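PDB 5C5D: phosphoribosylaminoimidazole carboxylase from Treponema denticola, which catalyses the reversible carboxylation of 5-aminoimidazole ribonucleotide with carbon dioxide to 4-carboxy-5-aminoimidazole ribonucleotide in de novo purine biosynthesis. Local coordinates for residues V5-G10 with G16-I21; F28-A33 with K133-S138; T64-G67 with A71-G74; A83-P88 with L122-I127; S101-P106 with P111-E116. The protein carries 1 engineered substitution. One frame throughout, in Å; residues are numbered along the deposited sequence. Where two conformers were deposited one is given.

Interaction 1. Residues V5-G10 with G16-I21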
loop_
_atom_site.group_PDB
_atom_site.type_symbol
_atom_site.label_atom_id
_atom_site.label_comp_id
_atom_site.label_asym_id
_atom_site.label_seq_id
_atom_site.Cartn_x
_atom_site.Cartn_y
_atom_site.Cartn_z
ATOM N N VAL D 5 6.074 6.745 35.380
ATOM C CA VAL D 5 5.548 6.597 34.044
ATOM C C VAL D 5 4.080 6.228 34.160
ATOM O O VAL D 5 3.742 5.243 34.799
ATOM C CB VAL D 5 6.264 5.505 33.247
ATOM C CG1 VAL D 5 5.593 5.299 31.889
ATOM C CG2 VAL D 5 7.727 5.848 33.046
ATOM N N ILE D 6 3.224 7.022 33.541
ATOM C CA ILE D 6 1.810 6.757 33.538
ATOM C C ILE D 6 1.510 6.070 32.223
ATOM O O ILE D 6 1.699 6.650 31.165
ATOM C CB ILE D 6 0.970 8.041 33.658
ATOM C CG1 ILE D 6 1.277 8.777 34.971
ATOM C CG2 ILE D 6 -0.501 7.693 33.528
ATOM C CD1 ILE D 6 2.471 9.741 34.922
ATOM N N ILE D 7 1.024 4.839 32.318
ATOM C CA ILE D 7 0.630 4.071 31.140
ATOM C C ILE D 7 -0.859 4.189 31.010
ATOM O O ILE D 7 -1.591 3.657 31.848
ATOM C CB ILE D 7 1.035 2.601 31.264
ATOM C CG1 ILE D 7 2.532 2.501 31.525
ATOM C CG2 ILE D 7 0.653 1.838 29.985
ATOM C CD1 ILE D 7 2.999 1.089 31.865
ATOM N N LEU D 8 -1.322 4.919 30.001
ATOM C CA LEU D 8 -2.751 5.185 29.827
ATOM C C LEU D 8 -3.260 4.566 28.543
ATOM O O LEU D 8 -2.744 4.862 27.452
ATOM C CB LEU D 8 -3.017 6.696 29.824
ATOM C CG LEU D 8 -4.456 7.083 29.494
ATOM C CD1 LEU D 8 -5.459 6.521 30.491
ATOM C CD2 LEU D 8 -4.560 8.599 29.415
ATOM N N MET D 9 -4.259 3.695 28.664
ATOM C CA MET D 9 -4.774 2.988 27.505
ATOM C C MET D 9 -6.244 3.337 27.266
ATOM O O MET D 9 -6.979 3.629 28.208
ATOM C CB MET D 9 -4.614 1.479 27.712
ATOM C CG MET D 9 -5.602 0.931 28.677
ATOM S SD MET D 9 -5.206 -0.787 29.136
ATOM C CE MET D 9 -4.005 -0.488 30.419
ATOM N N GLY D 10 -6.663 3.288 26.007
ATOM C CA GLY D 10 -8.000 3.704 25.638
ATOM C C GLY D 10 -9.053 2.697 26.008
ATOM O O GLY D 10 -10.210 3.060 26.174
ATOM N N GLY D 16 -3.030 -6.336 28.017
ATOM C CA GLY D 16 -1.869 -7.190 27.793
ATOM C C GLY D 16 -0.669 -6.429 27.259
ATOM O O GLY D 16 0.469 -6.664 27.658
ATOM N N HIS D 17 -0.934 -5.505 26.344
ATOM C CA HIS D 17 0.077 -4.634 25.762
ATOM C C HIS D 17 0.665 -3.711 26.818
ATOM O O HIS D 17 1.876 -3.588 26.964
ATOM C CB HIS D 17 -0.576 -3.853 24.617
ATOM C CG HIS D 17 0.367 -3.046 23.798
ATOM N ND1 HIS D 17 1.179 -3.610 22.839
ATOM C CD2 HIS D 17 0.592 -1.712 23.745
ATOM C CE1 HIS D 17 1.877 -2.657 22.244
ATOM N NE2 HIS D 17 1.529 -1.490 22.770
ATOM N N ALA D 18 -0.211 -3.121 27.610
ATOM C CA ALA D 18 0.239 -2.273 28.714
ATOM C C ALA D 18 1.109 -3.060 29.699
ATOM O O ALA D 18 2.093 -2.535 30.222
ATOM C CB ALA D 18 -0.951 -1.674 29.430
ATOM N N GLU D 19 0.747 -4.312 29.980
ATOM C CA GLU D 19 1.499 -5.116 30.929
ATOM C C GLU D 19 2.908 -5.401 30.432
ATOM O O GLU D 19 3.853 -5.488 31.232
ATOM C CB GLU D 19 0.764 -6.436 31.213
ATOM C CG GLU D 19 -0.472 -6.248 32.081
ATOM C CD GLU D 19 -1.316 -7.513 32.227
ATOM O OE1 GLU D 19 -1.349 -8.352 31.295
ATOM O OE2 GLU D 19 -1.948 -7.658 33.286
ATOM N N LYS D 20 3.067 -5.553 29.123
ATOM C CA LYS D 20 4.397 -5.765 28.566
ATOM C C LYS D 20 5.271 -4.578 28.824
ATOM O O LYS D 20 6.460 -4.722 29.114
ATOM C CB LYS D 20 4.351 -6.037 27.073
ATOM C CG LYS D 20 3.886 -7.441 26.760
ATOM C CD LYS D 20 3.834 -7.668 25.286
ATOM C CE LYS D 20 3.602 -9.110 24.992
ATOM N NZ LYS D 20 4.120 -9.384 23.649
ATOM N N ILE D 21 4.689 -3.389 28.711
ATOM C CA ILE D 21 5.448 -2.181 28.971
ATOM C C ILE D 21 5.789 -2.080 30.447
ATOM O O ILE D 21 6.917 -1.774 30.815
ATOM C CB ILE D 21 4.671 -0.923 28.533
ATOM C CG1 ILE D 21 4.390 -1.003 27.043
ATOM C CG2 ILE D 21 5.473 0.356 28.857
ATOM C CD1 ILE D 21 3.413 0.068 26.532
#

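Interaction 2. Residues F28-A33 with K133-S138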
loop_
_atom_site.group_PDB
_atom_site.type_symbol
_atom_site.label_atom_id
_atom_site.label_comp_id
_atom_site.label_asym_id
_atom_site.label_seq_id
_atom_site.Cartn_x
_atom_site.Cartn_y
_atom_site.Cartn_z
ATOM N N PHE D 28 13.823 -1.890 34.955
ATOM C CA PHE D 28 14.651 -0.677 35.081
ATOM C C PHE D 28 14.502 0.033 36.428
ATOM O O PHE D 28 15.202 1.025 36.696
ATOM C CB PHE D 28 14.318 0.332 33.973
ATOM C CG PHE D 28 14.616 -0.156 32.583
ATOM C CD1 PHE D 28 15.912 -0.416 32.197
ATOM C CD2 PHE D 28 13.599 -0.329 31.649
ATOM C CE1 PHE D 28 16.188 -0.860 30.919
ATOM C CE2 PHE D 28 13.869 -0.765 30.360
ATOM C CZ PHE D 28 15.166 -1.041 30.000
ATOM N N GLY D 29 13.595 -0.455 37.269
ATOM C CA GLY D 29 13.386 0.122 38.583
ATOM C C GLY D 29 12.569 1.414 38.557
ATOM O O GLY D 29 12.708 2.289 39.427
ATOM N N ILE D 30 11.694 1.515 37.572
ATOM C CA ILE D 30 10.899 2.725 37.337
ATOM C C ILE D 30 9.443 2.495 37.725
ATOM O O ILE D 30 8.783 1.577 37.218
ATOM C CB ILE D 30 10.984 3.168 35.848
ATOM C CG1 ILE D 30 12.412 3.589 35.507
ATOM C CG2 ILE D 30 10.010 4.306 35.564
ATOM C CD1 ILE D 30 12.710 3.692 34.031
ATOM N N GLU D 31 8.944 3.333 38.632
ATOM C CA GLU D 31 7.554 3.227 39.052
ATOM C C GLU D 31 6.640 3.545 37.885
ATOM O O GLU D 31 6.892 4.502 37.129
ATOM C CB GLU D 31 7.237 4.172 40.223
ATOM C CG GLU D 31 5.812 3.977 40.773
ATOM C CD GLU D 31 5.473 4.861 41.974
ATOM O OE1 GLU D 31 6.354 5.574 42.501
ATOM O OE2 GLU D 31 4.299 4.828 42.380
ATOM N N TYR D 32 5.535 2.802 37.804
ATOM C CA TYR D 32 4.519 3.032 36.772
ATOM C C TYR D 32 3.109 3.007 37.383
ATOM O O TYR D 32 2.886 2.498 38.500
ATOM C CB TYR D 32 4.625 1.993 35.635
ATOM C CG TYR D 32 4.351 0.597 36.114
ATOM C CD1 TYR D 32 3.053 0.155 36.268
ATOM C CD2 TYR D 32 5.389 -0.275 36.400
ATOM C CE1 TYR D 32 2.784 -1.122 36.731
ATOM C CE2 TYR D 32 5.136 -1.552 36.842
ATOM C CZ TYR D 32 3.822 -1.966 37.014
ATOM O OH TYR D 32 3.525 -3.237 37.464
ATOM N N ALA D 33 2.182 3.628 36.668
ATOM C CA ALA D 33 0.764 3.527 36.954
ATOM C C ALA D 33 0.090 3.101 35.677
ATOM O O ALA D 33 0.486 3.538 34.620
ATOM C CB ALA D 33 0.224 4.848 37.429
ATOM N N LYS D 133 21.380 9.074 37.123
ATOM C CA LYS D 133 22.528 8.182 36.952
ATOM C C LYS D 133 22.192 6.747 37.261
ATOM O O LYS D 133 22.756 5.833 36.655
ATOM C CB LYS D 133 23.693 8.580 37.877
ATOM C CG LYS D 133 24.736 9.469 37.261
ATOM C CD LYS D 133 25.879 9.679 38.275
ATOM C CE LYS D 133 27.073 10.381 37.676
ATOM N NZ LYS D 133 26.707 11.707 37.124
ATOM N N GLU D 134 21.315 6.533 38.234
ATOM C CA GLU D 134 20.984 5.174 38.614
ATOM C C GLU D 134 20.227 4.493 37.476
ATOM O O GLU D 134 20.476 3.328 37.164
ATOM C CB GLU D 134 20.175 5.151 39.907
ATOM C CG GLU D 134 21.012 5.538 41.112
ATOM C CD GLU D 134 20.268 5.405 42.419
ATOM O OE1 GLU D 134 19.080 5.017 42.397
ATOM O OE2 GLU D 134 20.878 5.692 43.474
ATOM N N ILE D 135 19.311 5.213 36.847
ATOM C CA ILE D 135 18.596 4.633 35.710
ATOM C C ILE D 135 19.571 4.456 34.527
ATOM O O ILE D 135 19.495 3.457 33.802
ATOM C CB ILE D 135 17.373 5.480 35.319
ATOM C CG1 ILE D 135 16.315 5.381 36.431
ATOM C CG2 ILE D 135 16.773 5.011 33.997
ATOM C CD1 ILE D 135 15.186 6.376 36.291
ATOM N N ALA D 136 20.502 5.395 34.353
ATOM C CA ALA D 136 21.521 5.248 33.315
ATOM C C ALA D 136 22.349 3.966 33.501
ATOM O O ALA D 136 22.639 3.265 32.531
ATOM C CB ALA D 136 22.429 6.482 33.279
ATOM N N ASP D 137 22.735 3.665 34.738
ATOM C CA ASP D 137 23.418 2.403 35.037
ATOM C C ASP D 137 22.592 1.171 34.641
ATOM O O ASP D 137 23.116 0.192 34.079
ATOM C CB ASP D 137 23.763 2.331 36.538
ATOM C CG ASP D 137 24.841 3.314 36.939
ATOM O OD1 ASP D 137 25.595 3.771 36.057
ATOM O OD2 ASP D 137 24.933 3.630 38.145
ATOM N N SER D 138 21.304 1.221 34.943
ATOM C CA SER D 138 20.396 0.131 34.597
ATOM C C SER D 138 20.256 -0.048 33.101
ATOM O O SER D 138 20.229 -1.171 32.595
ATOM C CB SER D 138 19.018 0.382 35.188
ATOM O OG SER D 138 19.037 0.177 36.573
HETATM O O HOH W 1 17.194 2.110 37.868
#

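Interaction 3. Residues T64-G67 with A71-G74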
loop_
_atom_site.group_PDB
_atom_site.type_symbol
_atom_site.label_atom_id
_atom_site.label_comp_id
_atom_site.label_asym_id
_atom_site.label_seq_id
_atom_site.Cartn_x
_atom_site.Cartn_y
_atom_site.Cartn_z
ATOM N N THR D 64 1.028 6.293 25.947
ATOM C CA THR D 64 -0.369 6.230 25.553
ATOM C C THR D 64 -0.624 5.144 24.526
ATOM O O THR D 64 0.067 5.025 23.528
ATOM C CB THR D 64 -0.817 7.586 25.021
ATOM O OG1 THR D 64 0.156 8.027 24.049
ATOM C CG2 THR D 64 -0.933 8.576 26.187
ATOM N N ILE D 65 -1.601 4.316 24.852
ATOM C CA ILE D 65 -1.939 3.118 24.077
ATOM C C ILE D 65 -3.361 3.160 23.553
ATOM O O ILE D 65 -4.284 3.102 24.329
ATOM C CB ILE D 65 -1.827 1.871 24.945
ATOM C CG1 ILE D 65 -0.408 1.747 25.517
ATOM C CG2 ILE D 65 -2.136 0.612 24.159
ATOM C CD1 ILE D 65 -0.366 0.754 26.689
ATOM N N ALA D 66 -3.546 3.260 22.243
ATOM C CA ALA D 66 -4.884 3.254 21.690
ATOM C C ALA D 66 -4.862 2.578 20.335
ATOM O O ALA D 66 -4.010 2.895 19.502
ATOM C CB ALA D 66 -5.427 4.643 21.566
ATOM N N GLY D 67 -5.809 1.663 20.134
ATOM C CA GLY D 67 -5.914 0.984 18.861
ATOM C C GLY D 67 -6.755 1.746 17.864
ATOM O O GLY D 67 -7.266 2.839 18.145
ATOM N N ALA D 71 -6.470 8.618 18.686
ATOM C CA ALA D 71 -6.668 10.013 19.080
ATOM C C ALA D 71 -6.139 10.264 20.489
ATOM O O ALA D 71 -5.917 11.410 20.865
ATOM C CB ALA D 71 -8.130 10.378 19.017
ATOM N N LEU D 72 -5.916 9.215 21.269
ATOM C CA LEU D 72 -5.488 9.398 22.674
ATOM C C LEU D 72 -4.114 10.026 22.795
ATOM O O LEU D 72 -3.909 10.906 23.627
ATOM C CB LEU D 72 -5.489 8.057 23.393
ATOM C CG LEU D 72 -5.159 8.081 24.881
ATOM C CD1 LEU D 72 -6.188 8.831 25.685
ATOM C CD2 LEU D 72 -5.063 6.651 25.386
ATOM N N SER D 73 -3.166 9.589 21.977
ATOM C CA SER D 73 -1.804 10.048 22.166
ATOM C C SER D 73 -1.720 11.574 21.949
ATOM O O SER D 73 -1.116 12.276 22.754
ATOM C CB SER D 73 -0.824 9.303 21.263
ATOM O OG SER D 73 -0.808 7.911 21.594
ATOM N N GLY D 74 -2.338 12.096 20.892
ATOM C CA GLY D 74 -2.340 13.531 20.673
ATOM C C GLY D 74 -3.102 14.308 21.729
ATOM O O GLY D 74 -2.714 15.418 22.074
HETATM O O HOH W 2 0.808 10.746 24.093
#

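Interaction 4. Residues A83-P88 with L122-I127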
loop_
_atom_site.group_PDB
_atom_site.type_symbol
_atom_site.label_atom_id
_atom_site.label_comp_id
_atom_site.label_asym_id
_atom_site.label_seq_id
_atom_site.Cartn_x
_atom_site.Cartn_y
_atom_site.Cartn_z
ATOM N N ALA D 83 7.099 15.405 28.052
ATOM C CA ALA D 83 7.048 14.510 26.900
ATOM C C ALA D 83 6.094 13.347 27.104
ATOM O O ALA D 83 5.790 12.940 28.241
ATOM C CB ALA D 83 8.434 13.989 26.623
ATOM N N THR D 84 5.642 12.806 25.981
ATOM C CA THR D 84 4.853 11.588 25.974
ATOM C C THR D 84 5.346 10.658 24.893
ATOM O O THR D 84 6.056 11.063 23.982
ATOM C CB THR D 84 3.352 11.861 25.742
ATOM O OG1 THR D 84 3.101 12.219 24.376
ATOM C CG2 THR D 84 2.849 12.996 26.633
ATOM N N ILE D 85 4.954 9.405 25.033
ATOM C CA ILE D 85 5.330 8.313 24.112
ATOM C C ILE D 85 4.052 7.605 23.650
ATOM O O ILE D 85 3.239 7.213 24.473
ATOM C CB ILE D 85 6.251 7.311 24.827
ATOM C CG1 ILE D 85 7.553 7.972 25.266
ATOM C CG2 ILE D 85 6.532 6.060 23.951
ATOM C CD1 ILE D 85 8.360 7.133 26.230
ATOM N N ALA D 86 3.873 7.462 22.338
ATOM C CA ALA D 86 2.788 6.649 21.776
ATOM C C ALA D 86 3.292 5.252 21.509
ATOM O O ALA D 86 4.286 5.097 20.832
ATOM C CB ALA D 86 2.285 7.250 20.484
ATOM N N CYS D 87 2.581 4.251 21.998
ATOM C CA CYS D 87 2.934 2.869 21.719
ATOM C C CYS D 87 1.634 2.130 21.444
ATOM O O CYS D 87 1.060 1.499 22.341
ATOM C CB CYS D 87 3.698 2.267 22.879
ATOM S SG CYS D 87 4.285 0.584 22.516
ATOM N N PRO D 88 1.148 2.218 20.189
ATOM C CA PRO D 88 -0.140 1.624 19.878
ATOM C C PRO D 88 -0.026 0.095 19.851
ATOM O O PRO D 88 1.071 -0.429 19.609
ATOM C CB PRO D 88 -0.468 2.195 18.504
ATOM C CG PRO D 88 0.853 2.456 17.874
ATOM C CD PRO D 88 1.725 2.925 19.027
ATOM N N LEU D 122 12.177 1.139 27.274
ATOM C CA LEU D 122 13.581 1.519 27.169
ATOM C C LEU D 122 13.739 2.987 26.837
ATOM O O LEU D 122 14.596 3.668 27.428
ATOM C CB LEU D 122 14.284 0.654 26.105
ATOM C CG LEU D 122 15.775 0.900 25.874
ATOM C CD1 LEU D 122 16.602 0.646 27.116
ATOM C CD2 LEU D 122 16.263 0.047 24.702
ATOM N N LEU D 123 12.906 3.491 25.929
ATOM C CA LEU D 123 12.973 4.910 25.601
ATOM C C LEU D 123 12.653 5.722 26.834
ATOM O O LEU D 123 13.314 6.719 27.108
ATOM C CB LEU D 123 12.007 5.284 24.474
ATOM C CG LEU D 123 11.817 6.796 24.219
ATOM C CD1 LEU D 123 13.093 7.458 23.784
ATOM C CD2 LEU D 123 10.739 7.020 23.178
ATOM N N ALA D 124 11.611 5.336 27.560
ATOM C CA ALA D 124 11.272 6.087 28.779
ATOM C C ALA D 124 12.481 6.104 29.727
ATOM O O ALA D 124 12.852 7.151 30.293
ATOM C CB ALA D 124 10.076 5.498 29.465
ATOM N N ALA D 125 13.085 4.943 29.940
ATOM C CA ALA D 125 14.225 4.869 30.841
ATOM C C ALA D 125 15.347 5.767 30.345
ATOM O O ALA D 125 16.000 6.460 31.138
ATOM C CB ALA D 125 14.698 3.398 30.979
ATOM N N ARG D 126 15.575 5.775 29.040
ATOM C CA ARG D 126 16.682 6.569 28.501
ATOM C C ARG D 126 16.398 8.062 28.537
ATOM O O ARG D 126 17.335 8.864 28.612
ATOM C CB ARG D 126 17.032 6.074 27.090
ATOM C CG ARG D 126 17.603 4.670 27.181
ATOM C CD ARG D 126 17.790 4.017 25.827
ATOM N NE ARG D 126 18.923 4.578 25.118
ATOM C CZ ARG D 126 19.242 4.248 23.879
ATOM N NH1 ARG D 126 18.493 3.376 23.219
ATOM N NH2 ARG D 126 20.289 4.808 23.290
ATOM N N ILE D 127 15.123 8.444 28.532
ATOM C CA ILE D 127 14.754 9.851 28.740
ATOM C C ILE D 127 15.107 10.283 30.161
ATOM O O ILE D 127 15.774 11.317 30.343
ATOM C CB ILE D 127 13.260 10.090 28.439
ATOM C CG1 ILE D 127 13.078 10.166 26.923
ATOM C CG2 ILE D 127 12.777 11.378 29.096
ATOM C CD1 ILE D 127 11.698 9.955 26.460
#

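Interaction 5. Residues S101-P106 with P111-E116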
loop_
_atom_site.group_PDB
_atom_site.type_symbol
_atom_site.label_atom_id
_atom_site.label_comp_id
_atom_site.label_asym_id
_atom_site.label_seq_id
_atom_site.Cartn_x
_atom_site.Cartn_y
_atom_site.Cartn_z
ATOM N N SER D 101 -2.284 6.996 11.932
ATOM C CA SER D 101 -2.974 7.857 12.902
ATOM C C SER D 101 -2.106 8.259 14.088
ATOM O O SER D 101 -2.385 9.285 14.729
ATOM C CB SER D 101 -4.272 7.175 13.410
ATOM O OG SER D 101 -4.022 6.062 14.266
ATOM N N SER D 102 -1.094 7.458 14.416
ATOM C CA SER D 102 -0.125 7.828 15.444
ATOM C C SER D 102 0.998 8.685 14.853
ATOM O O SER D 102 1.539 9.544 15.570
ATOM C CB SER D 102 0.476 6.599 16.114
ATOM O OG SER D 102 -0.481 5.843 16.840
ATOM N N LEU D 103 1.353 8.466 13.587
ATOM C CA LEU D 103 2.452 9.237 12.923
ATOM C C LEU D 103 2.108 10.711 12.616
ATOM O O LEU D 103 2.915 11.613 12.877
ATOM C CB LEU D 103 2.888 8.572 11.592
ATOM C CG LEU D 103 3.765 7.297 11.610
ATOM C CD1 LEU D 103 3.757 6.626 10.250
ATOM C CD2 LEU D 103 5.189 7.653 12.004
ATOM N N ARG D 104 0.935 10.948 12.043
ATOM C CA ARG D 104 0.631 12.209 11.370
ATOM C C ARG D 104 0.014 13.271 12.272
ATOM O O ARG D 104 -1.172 13.598 12.202
ATOM C CB ARG D 104 -0.289 11.922 10.192
ATOM C CG ARG D 104 0.454 11.157 9.093
ATOM C CD ARG D 104 1.178 12.142 8.203
ATOM N NE ARG D 104 0.222 12.877 7.360
ATOM C CZ ARG D 104 0.458 14.005 6.702
ATOM N NH1 ARG D 104 1.617 14.642 6.822
ATOM N NH2 ARG D 104 -0.480 14.528 5.924
ATOM N N MET D 105 0.859 13.786 13.135
ATOM C CA MET D 105 0.463 14.815 14.090
ATOM C C MET D 105 0.545 16.203 13.453
ATOM O O MET D 105 1.363 16.433 12.541
ATOM C CB MET D 105 1.363 14.729 15.324
ATOM C CG MET D 105 1.209 13.456 16.127
ATOM S SD MET D 105 -0.408 13.252 16.869
ATOM C CE MET D 105 -1.271 12.131 15.725
ATOM N N PRO D 106 -0.274 17.132 13.936
ATOM C CA PRO D 106 -0.117 18.537 13.540
ATOM C C PRO D 106 1.172 19.095 14.154
ATOM O O PRO D 106 1.759 18.458 15.035
ATOM C CB PRO D 106 -1.359 19.205 14.115
ATOM C CG PRO D 106 -1.705 18.415 15.297
ATOM C CD PRO D 106 -1.335 16.965 14.938
ATOM N N PRO D 111 4.168 13.566 20.379
ATOM C CA PRO D 111 4.447 12.294 21.048
ATOM C C PRO D 111 5.532 11.515 20.325
ATOM O O PRO D 111 5.575 11.537 19.096
ATOM C CB PRO D 111 3.105 11.574 20.985
ATOM C CG PRO D 111 2.418 12.182 19.819
ATOM C CD PRO D 111 2.819 13.580 19.788
ATOM N N ALA D 112 6.415 10.877 21.072
ATOM C CA ALA D 112 7.410 9.946 20.536
ATOM C C ALA D 112 6.744 8.642 20.131
ATOM O O ALA D 112 6.178 7.974 20.981
ATOM C CB ALA D 112 8.443 9.670 21.591
ATOM N N LEU D 113 6.817 8.247 18.861
ATOM C CA LEU D 113 6.224 6.976 18.464
ATOM C C LEU D 113 7.255 5.846 18.538
ATOM O O LEU D 113 8.378 5.983 18.024
ATOM C CB LEU D 113 5.696 7.073 17.049
ATOM C CG LEU D 113 5.031 5.816 16.483
ATOM C CD1 LEU D 113 3.858 5.305 17.336
ATOM C CD2 LEU D 113 4.591 6.159 15.069
ATOM N N VAL D 114 6.880 4.764 19.215
ATOM C CA VAL D 114 7.695 3.546 19.295
ATOM C C VAL D 114 6.782 2.353 19.138
ATOM O O VAL D 114 5.735 2.299 19.788
ATOM C CB VAL D 114 8.435 3.464 20.625
ATOM C CG1 VAL D 114 9.230 2.187 20.749
ATOM C CG2 VAL D 114 9.391 4.624 20.763
ATOM N N LEU D 115 7.159 1.388 18.304
ATOM C CA LEU D 115 6.266 0.260 18.082
ATOM C C LEU D 115 6.266 -0.811 19.152
ATOM O O LEU D 115 5.202 -1.321 19.521
ATOM C CB LEU D 115 6.598 -0.416 16.763
ATOM C CG LEU D 115 6.275 0.367 15.504
ATOM C CD1 LEU D 115 6.443 -0.556 14.317
ATOM C CD2 LEU D 115 4.872 0.913 15.561
ATOM N N GLU D 116 7.439 -1.230 19.596
ATOM C CA GLU D 116 7.491 -2.355 20.497
ATOM C C GLU D 116 7.364 -1.912 21.951
ATOM O O GLU D 116 8.075 -1.003 22.388
ATOM C CB GLU D 116 8.799 -3.103 20.324
ATOM C CG GLU D 116 9.000 -3.831 19.002
ATOM C CD GLU D 116 8.157 -5.063 18.866
ATOM O OE1 GLU D 116 7.743 -5.609 19.902
ATOM O OE2 GLU D 116 7.901 -5.486 17.711
#

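Interaction 1. Residues V5-G10 with G16-I21
Ile7 and Met9 pack against Ala18 and Ile21 in a buried, wholly apolar strand-to-helix contact in the beta-alpha-beta unit of strand 4-9, helix 15-27 and strand 31-36. Strand 5-9 and helix 16-21 run nearly antiparallel at 166°, with 9.4 Å between their axes, as expected when a helix returns the chain across a sheet in a beta-alpha-beta crossover. Two side chains converge on the methyl group of Ala18. Met9 delivers its terminal methyl: the chain bends at chi3 (83°) and brings CE to 3.4 Å from Ala18 CB, tighter than a usual carbon contact. Ile7 uses both branches. Its CG2 lies 3.9 Å from Ala18 CB, while CD1, at the end of the longer branch, reaches 4.0 Å from Ile21 CG2. The two isoleucines lie alongside, pointing opposite ways, instead of meeting end to end. Beyond the contact, Met9 also touches Asp14, a substrate-binding residue in the turn between strand and helix. Ile7 is flanked by Ile65 of the adjoining strand 60-65 and by Ala22 and Leu25 further along helix 15-27, while Ile21 leans on Pro117 at the start of helix 117-129.

Interaction 2. Residues F28-A33 with K133-S138
Ile30 and Ile135 meet at about a right angle, joining the approach to strand 31-36 to the first turns of the long helix 133-157. Both adopt the same shape: chi1 of -65° in Ile30 and -69° in Ile135 sets CG1 opposite the carbonyl carbon, and the chain continues extended. Neither CB aims straight at the opposite segment, yet the long branches do, and Ile135 CD1 comes to rest 4.0 Å from Ile30 CG1, an end-on-side approach of a methyl to a methylene. The second half of the contact pairs Phe28 with Ser138. In the conformer described, the serine presents its CB to the ring edge, near the ring plane, at 4.4 Å from Phe28 CD1. Its hydroxyl is turned beside its own backbone N and stands 3.9 Å from Phe28 O, too far for a direct bond. A water then spans the gap, donating to Phe28 O at 2.6 Å and hydrogen-bonded to Ser138 OG at 3.0 Å. In that conformer the Phe28 carbonyl is tied to helix 133-157 through the water. Tyr142, one turn further along, meets the Phe28 ring with the planes about 50° apart, and Ala125 of helix 117-129 lies against both Phe28 and Ile30. Gly29, with its positive phi, closes helix 15-27 in a Schellman motif, a common C-terminal cap that here leads the chain into strand 31-36.

Interaction 3. Residues T64-G67 with A71-G74
Thr64 and Ser73 share the polar part of this contact, a short hydrogen bond of 2.6 Å between Thr64 OG1 and Ser73 OG in which either hydroxyl could be the donor. The threonine sets OG1 between its backbone N and carbonyl carbon (chi1 49°), a rotation that turns the oxygen to the helix. A water adds a second link, lying 2.8 Å from Thr64 OG1 and donating to Ser73 O, also at 2.8 Å. Both hydroxyls have further partners: Thr64 OG1 is also hydrogen-bonded to Ile85 O on the adjoining strand, and Ser73 OG to Asn70 ND2. The apolar pair beside this network is Ala66 CB with Leu72 CB, at 3.9 Å. Separately, a chi1 of -176° extends the leucine away from its own backbone N, and its CD2 methyl rests against the Ile65 carbonyl, 3.8 Å from Ile65 O. Strand 60-65 passes, through a loop, into helix 72-79 as part of a beta-alpha-beta unit, and the loop holds Gly67 and Ser69 of the substrate site. Chemically, the buried hydroxyls are satisfied by one another and by backbone, amide and water partners. Their network links two neighbouring strands, the loop and the start of the helix.

Interaction 4. Residues A83-P88 with L122-I127
Strand 84-86 and helix 122-127 lie nearly antiparallel, at 164°, with axes 9.9 Å apart at their closest; Ile85 and Ala124 are the residues whose CA atoms come nearest, at 7.9 Å. A single side chain bridges most of that space. Ile85 sends its long branch toward the helix, a chi1 of -62° swinging CG1 beside the backbone N, and its CD1 enters among three helix residues. This is helix-on-sheet packing of a three-layer alpha-beta-alpha sandwich, in which helix 117-129 lies along one face of the parallel sheet. Leu123 passes beside Ile85, headed back toward the strand, the leucine CD2 lying 3.9 Å from Ile85 CD1. Ala124 offers only a methyl, with CB 4.0 Å from the same CD1, and Ile127 CD1 stands a little further off at 4.4 Å. On the strand side, Ile63 and Ala112 flank Ile85 from the neighbouring strands. Arg126 turns from this interface and forms a salt bridge with Asp77 of a neighbouring subunit.

Interaction 5. Residues S101-P106 with P111-E116
Leu103 and Leu113 meet unusually closely, Leu103 CD2 lying 3.5 Å from Leu113 CD2, tighter than carbon atoms normally pack. The two side chains cross at about a right angle. Leu103 starts from a CB pointing away from strand 112-113, but its CD2 branch, leaving the extended path of CD1, turns back to Leu113. In Leu113 a chi1 of 180° points CG away from the backbone N, and the branches split between two partners: CD2 goes to Leu103, and CD1 lies 3.8 Å from Ser102 CB. The serine thus contributes its methylene to the apolar contact, while its hydroxyl is hydrogen-bonded to Asn70 ND2. A separate patch forms beyond the helix end, where Met105, bent at chi2 and chi3, lays CG against the proline ring, 4.0 Å from Pro111 CD. Between these patches the chain makes an inverse gamma turn centred on Arg104, whose guanidinium group forms a salt bridge with Asp98 of a neighbouring subunit. Leu103 and Leu113 also pack on Leu113 and Leu103 of a different neighbouring subunit. Within the chain, the contact joins helix 99-103 to strand 112-113 in the beta-alpha-beta unit begun by strand 84-86, whose backbone hydrogen-bonds to strand 112-113; helix 117-129 sets Leu123 against Ala112.

In the fold
All five contacts involve a single parallel sheet with strand order 31-36, 4-9, 60-65, 84-86, 112-113, and they show how a flavodoxin-like, three-layer alpha-beta-alpha fold is built from repeated strand-helix pairings. Interactions 1, 3 and 5 each belong to a local beta-alpha-beta unit, whereas interactions 2 and 4 bring distant parts of the chain together; interaction 4 encloses interaction 5 in sequence, and interaction 2 encloses 3, 4 and 5. Interactions 3 and 5 have centres about 9 Å apart, but interaction 2 lies about 24 Å from both. Interaction 3 holds the substrate-binding Gly67, and interaction 1 lies beside Ser11 and Asp14, while 4 and 5 reach the same neighbouring subunit, linking sheet packing to assembly.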